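Local atomic coordinates of endoglucanase (Bacillus akibai, PDB entry 1UWW), a protein that hydrolyses internal beta-1,4-glucosidic linkages in cellulose and related glucans, represented here by its family 28 carbohydrate-binding module, specific for non-crystalline cellulose. Residues A[86-99]-A[177-191]. Sequence-based numbering, arbitrary orientation. Where two conformers were deposited one is given.
Sequences NDYVTFDFYLDPVR and FAGRVFVDNVRFEGA. With CA (calcium ion), chain D; CA (calcium ion), chain E; CA (calcium ion), chain C.
Tyr88 and Glu189 form a hydrogen-bonded pair near one end of the antiparallel ladder between strands 88-97 and 180-189, whose axes approach to 4.6 Å. Classic beta bulges mark both ends of the ladder, Asp87 and Tyr88 facing Glu189 and Val98 and Arg99 facing Ala178; each time one carbonyl accepts both amides. A further beta bulge, between Thr90 and Asp92, shifts the register by one residue at Asn185 and Val186.

Asn185 ND2 reaches Asp92 OD2 at 2.8 Å in a nearly straight bond (169°). The acceptor lies in the amide plane, while the carboxylate stands almost perpendicular to that plane. Asp92 OD1 binds a calcium at 2.3 Å, together with Glu146, and also pairs with His144. Asp184, its CG anti to the backbone N (chi1 -156°), grips a second calcium with OD1 and OD2, and a water links its OD2 to Tyr94 OH, which also pairs with Asn48. Thr90 OG1 donates to Glu189 OE1 at 2.8 Å, meeting it from above the carboxylate plane.

On the other face, Phe93 sets CE1 3.8 Å from Val181 CB and turns its ring edge to Val183 CG2, while Leu95 CD2 packs on Phe177 CE1. Phe93 also touches Met105 and Ile107 of the opposing sheet. The pair thus forms the middle of one sheet of a beta-sandwich, with a hydrophobic inner face and calcium-binding aspartates on the other, in this family 17/28 carbohydrate-binding module.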
loop_
_atom_site.group_PDB
_atom_site.type_symbol
_atom_site.label_atom_id
_atom_site.label_comp_id
_atom_site.label_asym_id
_atom_site.label_seq_id
_atom_site.Cartn_x
_atom_site.Cartn_y
_atom_site.Cartn_z
ATOM N N ASN A 86 18.778 -9.745 5.911
ATOM C CA ASN A 86 17.374 -10.108 6.003
ATOM C C ASN A 86 16.557 -9.548 4.868
ATOM O O ASN A 86 16.881 -8.519 4.283
ATOM C CB ASN A 86 16.836 -9.611 7.331
ATOM C CG ASN A 86 17.480 -10.318 8.491
ATOM O OD1 ASN A 86 17.329 -11.531 8.607
ATOM N ND2 ASN A 86 18.232 -9.600 9.306
ATOM N N ASP A 87 15.468 -10.243 4.569
ATOM C CA ASP A 87 14.612 -9.898 3.459
ATOM C C ASP A 87 13.236 -9.399 3.858
ATOM O O ASP A 87 12.590 -8.747 3.052
ATOM C CB ASP A 87 14.475 -11.086 2.501
ATOM C CG ASP A 87 15.806 -11.563 2.006
ATOM O OD1 ASP A 87 16.680 -10.731 1.656
ATOM O OD2 ASP A 87 16.108 -12.775 2.005
ATOM N N TYR A 88 12.820 -9.693 5.089
ATOM C CA TYR A 88 11.467 -9.381 5.564
ATOM C C TYR A 88 11.499 -8.848 6.961
ATOM O O TYR A 88 12.402 -9.134 7.736
ATOM C CB TYR A 88 10.549 -10.628 5.590
ATOM C CG TYR A 88 10.435 -11.333 4.269
ATOM C CD1 TYR A 88 9.508 -10.921 3.310
ATOM C CD2 TYR A 88 11.286 -12.379 3.955
ATOM C CE1 TYR A 88 9.431 -11.555 2.073
ATOM C CE2 TYR A 88 11.210 -13.015 2.715
ATOM C CZ TYR A 88 10.291 -12.593 1.795
ATOM O OH TYR A 88 10.227 -13.237 0.576
ATOM N N VAL A 89 10.492 -8.030 7.294
ATOM C CA VAL A 89 10.046 -7.825 8.660
ATOM C C VAL A 89 8.775 -8.638 8.794
ATOM O O VAL A 89 7.877 -8.589 7.953
ATOM C CB VAL A 89 9.801 -6.344 8.956
ATOM C CG1 VAL A 89 9.060 -6.125 10.292
ATOM C CG2 VAL A 89 11.144 -5.609 9.002
ATOM N N THR A 90 8.744 -9.466 9.824
ATOM C CA THR A 90 7.570 -10.270 10.155
ATOM C C THR A 90 7.084 -10.008 11.566
ATOM O O THR A 90 7.840 -9.647 12.453
ATOM C CB THR A 90 7.872 -11.763 10.002
ATOM O OG1 THR A 90 8.847 -12.188 10.964
ATOM C CG2 THR A 90 8.479 -12.056 8.633
ATOM N N PHE A 91 5.789 -10.168 11.750
ATOM C CA PHE A 91 5.197 -10.221 13.065
ATOM C C PHE A 91 3.883 -10.995 13.010
ATOM O O PHE A 91 3.256 -11.105 11.965
ATOM C CB PHE A 91 5.002 -8.821 13.717
ATOM C CG PHE A 91 4.174 -7.831 12.932
ATOM C CD1 PHE A 91 4.760 -7.041 11.937
ATOM C CD2 PHE A 91 2.846 -7.601 13.267
ATOM C CE1 PHE A 91 4.005 -6.063 11.268
ATOM C CE2 PHE A 91 2.107 -6.640 12.609
ATOM C CZ PHE A 91 2.697 -5.898 11.596
ATOM N N ASP A 92 3.507 -11.530 14.167
ATOM C CA ASP A 92 2.156 -12.068 14.354
ATOM C C ASP A 92 1.212 -10.932 14.707
ATOM O O ASP A 92 1.503 -10.130 15.583
ATOM C CB ASP A 92 2.145 -13.118 15.473
ATOM C CG ASP A 92 2.971 -14.303 15.133
ATOM O OD1 ASP A 92 2.725 -14.965 14.097
ATOM O OD2 ASP A 92 3.963 -14.611 15.837
ATOM N N PHE A 93 0.122 -10.841 13.979
ATOM C CA PHE A 93 -0.878 -9.801 14.202
ATOM C C PHE A 93 -2.190 -10.486 14.457
ATOM O O PHE A 93 -2.600 -11.343 13.698
ATOM C CB PHE A 93 -1.006 -8.913 12.982
ATOM C CG PHE A 93 -1.880 -7.703 13.198
ATOM C CD1 PHE A 93 -1.706 -6.841 14.268
ATOM C CD2 PHE A 93 -2.907 -7.429 12.309
ATOM C CE1 PHE A 93 -2.556 -5.718 14.445
ATOM C CE2 PHE A 93 -3.737 -6.301 12.480
ATOM C CZ PHE A 93 -3.571 -5.466 13.534
ATOM N N TYR A 94 -2.853 -10.127 15.538
ATOM C CA TYR A 94 -4.120 -10.742 15.888
ATOM C C TYR A 94 -5.171 -9.666 16.064
ATOM O O TYR A 94 -4.887 -8.563 16.543
ATOM C CB TYR A 94 -4.042 -11.522 17.190
ATOM C CG TYR A 94 -2.912 -12.524 17.293
ATOM C CD1 TYR A 94 -1.660 -12.147 17.727
ATOM C CD2 TYR A 94 -3.116 -13.847 16.993
ATOM C CE1 TYR A 94 -0.637 -13.065 17.838
ATOM C CE2 TYR A 94 -2.097 -14.781 17.103
ATOM C CZ TYR A 94 -0.887 -14.370 17.541
ATOM O OH TYR A 94 0.157 -15.277 17.692
ATOM N N LEU A 95 -6.377 -9.999 15.664
ATOM C CA LEU A 95 -7.531 -9.145 15.891
ATOM C C LEU A 95 -8.588 -9.922 16.646
ATOM O O LEU A 95 -8.923 -11.048 16.293
ATOM C CB LEU A 95 -8.102 -8.623 14.581
ATOM C CG LEU A 95 -7.088 -7.937 13.666
ATOM C CD1 LEU A 95 -6.581 -8.913 12.649
ATOM C CD2 LEU A 95 -7.666 -6.718 12.994
ATOM N N ASP A 96 -9.150 -9.274 17.660
ATOM C CA ASP A 96 -10.368 -9.743 18.298
ATOM C C ASP A 96 -11.403 -8.635 18.155
ATOM O O ASP A 96 -11.503 -7.740 19.007
ATOM C CB ASP A 96 -10.146 -10.083 19.757
ATOM C CG ASP A 96 -11.365 -10.760 20.393
ATOM O OD1 ASP A 96 -12.468 -10.765 19.774
ATOM O OD2 ASP A 96 -11.295 -11.348 21.502
ATOM N N PRO A 97 -12.127 -8.660 17.044
ATOM C CA PRO A 97 -13.115 -7.599 16.825
ATOM C C PRO A 97 -14.304 -7.720 17.762
ATOM O O PRO A 97 -14.689 -8.811 18.177
ATOM C CB PRO A 97 -13.579 -7.817 15.383
ATOM C CG PRO A 97 -13.277 -9.232 15.096
ATOM C CD PRO A 97 -12.108 -9.639 15.945
ATOM N N VAL A 98 -14.863 -6.566 18.067
ATOM C CA VAL A 98 -16.252 -6.489 18.483
ATOM C C VAL A 98 -17.141 -6.150 17.299
ATOM O O VAL A 98 -18.312 -6.556 17.288
ATOM C CB VAL A 98 -16.467 -5.498 19.663
ATOM C CG1 VAL A 98 -17.927 -5.245 19.949
ATOM C CG2 VAL A 98 -15.628 -5.948 20.840
ATOM N N ARG A 99 -16.658 -5.344 16.345
ATOM C CA ARG A 99 -17.333 -5.095 15.066
ATOM C C ARG A 99 -16.279 -5.244 13.959
ATOM O O ARG A 99 -15.185 -4.659 14.036
ATOM C CB ARG A 99 -17.923 -3.674 15.009
ATOM C CG ARG A 99 -18.546 -3.321 13.671
ATOM C CD ARG A 99 -19.319 -2.030 13.688
ATOM N NE ARG A 99 -18.464 -0.928 14.136
ATOM C CZ ARG A 99 -18.786 -0.041 15.064
ATOM N NH1 ARG A 99 -19.991 -0.052 15.603
ATOM N NH2 ARG A 99 -17.938 0.864 15.461
ATOM N N PHE A 177 -14.075 -1.510 11.595
ATOM C CA PHE A 177 -13.404 -2.236 12.648
ATOM C C PHE A 177 -13.448 -1.513 13.997
ATOM O O PHE A 177 -13.135 -0.326 14.109
ATOM C CB PHE A 177 -11.915 -2.500 12.296
ATOM C CG PHE A 177 -11.203 -3.221 13.408
ATOM C CD1 PHE A 177 -11.316 -4.586 13.555
ATOM C CD2 PHE A 177 -10.505 -2.527 14.360
ATOM C CE1 PHE A 177 -10.716 -5.249 14.618
ATOM C CE2 PHE A 177 -9.909 -3.186 15.433
ATOM C CZ PHE A 177 -10.007 -4.528 15.553
ATOM N N ALA A 178 -13.797 -2.274 15.049
ATOM C CA ALA A 178 -13.592 -1.861 16.423
ATOM C C ALA A 178 -13.277 -3.110 17.241
ATOM O O ALA A 178 -13.919 -4.132 17.049
ATOM C CB ALA A 178 -14.857 -1.189 16.978
ATOM N N GLY A 179 -12.292 -3.021 18.113
ATOM C CA GLY A 179 -11.895 -4.160 18.928
ATOM C C GLY A 179 -10.476 -4.052 19.383
ATOM O O GLY A 179 -9.899 -2.981 19.386
ATOM N N ARG A 180 -9.941 -5.184 19.842
ATOM C CA ARG A 180 -8.586 -5.245 20.383
ATOM C C ARG A 180 -7.681 -5.922 19.365
ATOM O O ARG A 180 -8.114 -6.842 18.679
ATOM C CB ARG A 180 -8.590 -5.979 21.724
ATOM C CG ARG A 180 -7.222 -6.053 22.358
ATOM C CD ARG A 180 -7.239 -6.489 23.803
ATOM N NE ARG A 180 -7.703 -5.435 24.695
ATOM C CZ ARG A 180 -6.991 -4.387 25.068
ATOM N NH1 ARG A 180 -5.730 -4.226 24.696
ATOM N NH2 ARG A 180 -7.518 -3.463 25.869
ATOM N N VAL A 181 -6.464 -5.400 19.244
ATOM C CA VAL A 181 -5.465 -5.982 18.359
ATOM C C VAL A 181 -4.220 -6.273 19.191
ATOM O O VAL A 181 -3.996 -5.742 20.282
ATOM C CB VAL A 181 -5.159 -5.132 17.124
ATOM C CG1 VAL A 181 -6.425 -4.861 16.310
ATOM C CG2 VAL A 181 -4.458 -3.872 17.473
ATOM N N PHE A 182 -3.400 -7.161 18.644
ATOM C CA PHE A 182 -2.229 -7.710 19.340
ATOM C C PHE A 182 -1.100 -7.891 18.314
ATOM O O PHE A 182 -1.331 -8.403 17.215
ATOM C CB PHE A 182 -2.510 -9.085 19.954
ATOM C CG PHE A 182 -3.766 -9.178 20.813
ATOM C CD1 PHE A 182 -5.045 -9.290 20.230
ATOM C CD2 PHE A 182 -3.655 -9.231 22.183
ATOM C CE1 PHE A 182 -6.176 -9.413 21.011
ATOM C CE2 PHE A 182 -4.811 -9.374 22.988
ATOM C CZ PHE A 182 -6.042 -9.477 22.402
ATOM N N VAL A 183 0.113 -7.526 18.706
ATOM C CA VAL A 183 1.328 -7.685 17.891
ATOM C C VAL A 183 2.348 -8.496 18.685
ATOM O O VAL A 183 2.637 -8.191 19.835
ATOM C CB VAL A 183 1.904 -6.279 17.589
ATOM C CG1 VAL A 183 3.323 -6.329 17.014
ATOM C CG2 VAL A 183 0.963 -5.488 16.682
ATOM N N ASP A 184 2.925 -9.511 18.049
ATOM C CA ASP A 184 3.944 -10.332 18.715
ATOM C C ASP A 184 5.071 -10.710 17.747
ATOM O O ASP A 184 4.883 -10.770 16.545
ATOM C CB ASP A 184 3.318 -11.587 19.323
ATOM C CG ASP A 184 4.119 -12.184 20.475
ATOM O OD1 ASP A 184 5.166 -11.645 20.913
ATOM O OD2 ASP A 184 3.649 -13.216 21.029
ATOM N N ASN A 185 6.241 -10.970 18.307
ATOM C CA ASN A 185 7.362 -11.557 17.559
ATOM C C ASN A 185 7.814 -10.687 16.383
ATOM O O ASN A 185 8.013 -11.172 15.279
ATOM C CB ASN A 185 7.064 -12.991 17.123
ATOM C CG ASN A 185 6.692 -13.860 18.272
ATOM O OD1 ASN A 185 7.423 -13.921 19.260
ATOM N ND2 ASN A 185 5.540 -14.507 18.185
ATOM N N VAL A 186 7.974 -9.391 16.632
ATOM C CA VAL A 186 8.425 -8.488 15.576
ATOM C C VAL A 186 9.903 -8.727 15.337
ATOM O O VAL A 186 10.683 -8.657 16.252
ATOM C CB VAL A 186 8.189 -6.982 15.896
ATOM C CG1 VAL A 186 8.477 -6.138 14.646
ATOM C CG2 VAL A 186 6.802 -6.716 16.433
ATOM N N ARG A 187 10.273 -9.017 14.104
ATOM C CA ARG A 187 11.685 -9.268 13.768
ATOM C C ARG A 187 11.990 -9.098 12.297
ATOM O O ARG A 187 11.108 -9.140 11.466
ATOM C CB ARG A 187 12.055 -10.678 14.162
ATOM C CG ARG A 187 11.271 -11.741 13.495
ATOM C CD ARG A 187 11.810 -13.115 13.814
ATOM N NE ARG A 187 13.104 -13.297 13.154
ATOM C CZ ARG A 187 14.002 -14.245 13.441
ATOM N NH1 ARG A 187 13.766 -15.138 14.395
ATOM N NH2 ARG A 187 15.142 -14.306 12.758
ATOM N N PHE A 188 13.271 -8.927 11.984
ATOM C CA PHE A 188 13.756 -9.161 10.638
ATOM C C PHE A 188 14.002 -10.654 10.443
ATOM O O PHE A 188 14.428 -11.334 11.367
ATOM C CB PHE A 188 15.100 -8.443 10.420
ATOM C CG PHE A 188 15.020 -6.952 10.281
ATOM C CD1 PHE A 188 14.734 -6.362 9.067
ATOM C CD2 PHE A 188 15.283 -6.139 11.344
ATOM C CE1 PHE A 188 14.695 -4.987 8.940
ATOM C CE2 PHE A 188 15.236 -4.766 11.212
ATOM C CZ PHE A 188 14.927 -4.198 10.011
ATOM N N GLU A 189 13.752 -11.165 9.251
ATOM C CA GLU A 189 14.116 -12.541 8.937
ATOM C C GLU A 189 14.524 -12.726 7.493
ATOM O O GLU A 189 14.259 -11.889 6.648
ATOM C CB GLU A 189 13.057 -13.545 9.399
ATOM C CG GLU A 189 11.734 -13.513 8.724
ATOM C CD GLU A 189 10.826 -14.638 9.239
ATOM O OE1 GLU A 189 10.220 -14.519 10.350
ATOM O OE2 GLU A 189 10.745 -15.676 8.531
ATOM N N GLY A 190 15.209 -13.838 7.242
ATOM C CA GLY A 190 15.814 -14.119 5.948
ATOM C C GLY A 190 14.811 -14.776 5.036
ATOM O O GLY A 190 13.476 -15.018 5.316
ATOM N N ALA A 191 14.990 -14.693 3.720
ATOM C CA ALA A 191 14.059 -15.355 2.803
ATOM C C ALA A 191 14.242 -16.864 2.893
ATOM O O ALA A 191 15.255 -17.335 3.431
ATOM C CB ALA A 191 14.241 -14.873 1.366
HETATM CA CA CA D . -14.848 -10.756 19.466
HETATM CA CA CA E . 4.440 -16.256 13.323
HETATM CA CA CA C . 5.164 -13.038 22.951
HETATM O O HOH W 1 7.715 -13.093 13.465
HETATM O O HOH W 2 1.271 -14.469 20.096
HETATM O O HOH W 3 -15.300 1.469 14.578
HETATM O O HOH W 4 6.794 -14.367 21.900
HETATM O O HOH W 5 -16.758 -11.030 17.839
HETATM O O HOH W 6 -14.041 -12.067 17.630
HETATM O O HOH W 7 -14.923 -12.649 20.912
HETATM O O HOH W 8 3.287 -17.653 13.860
#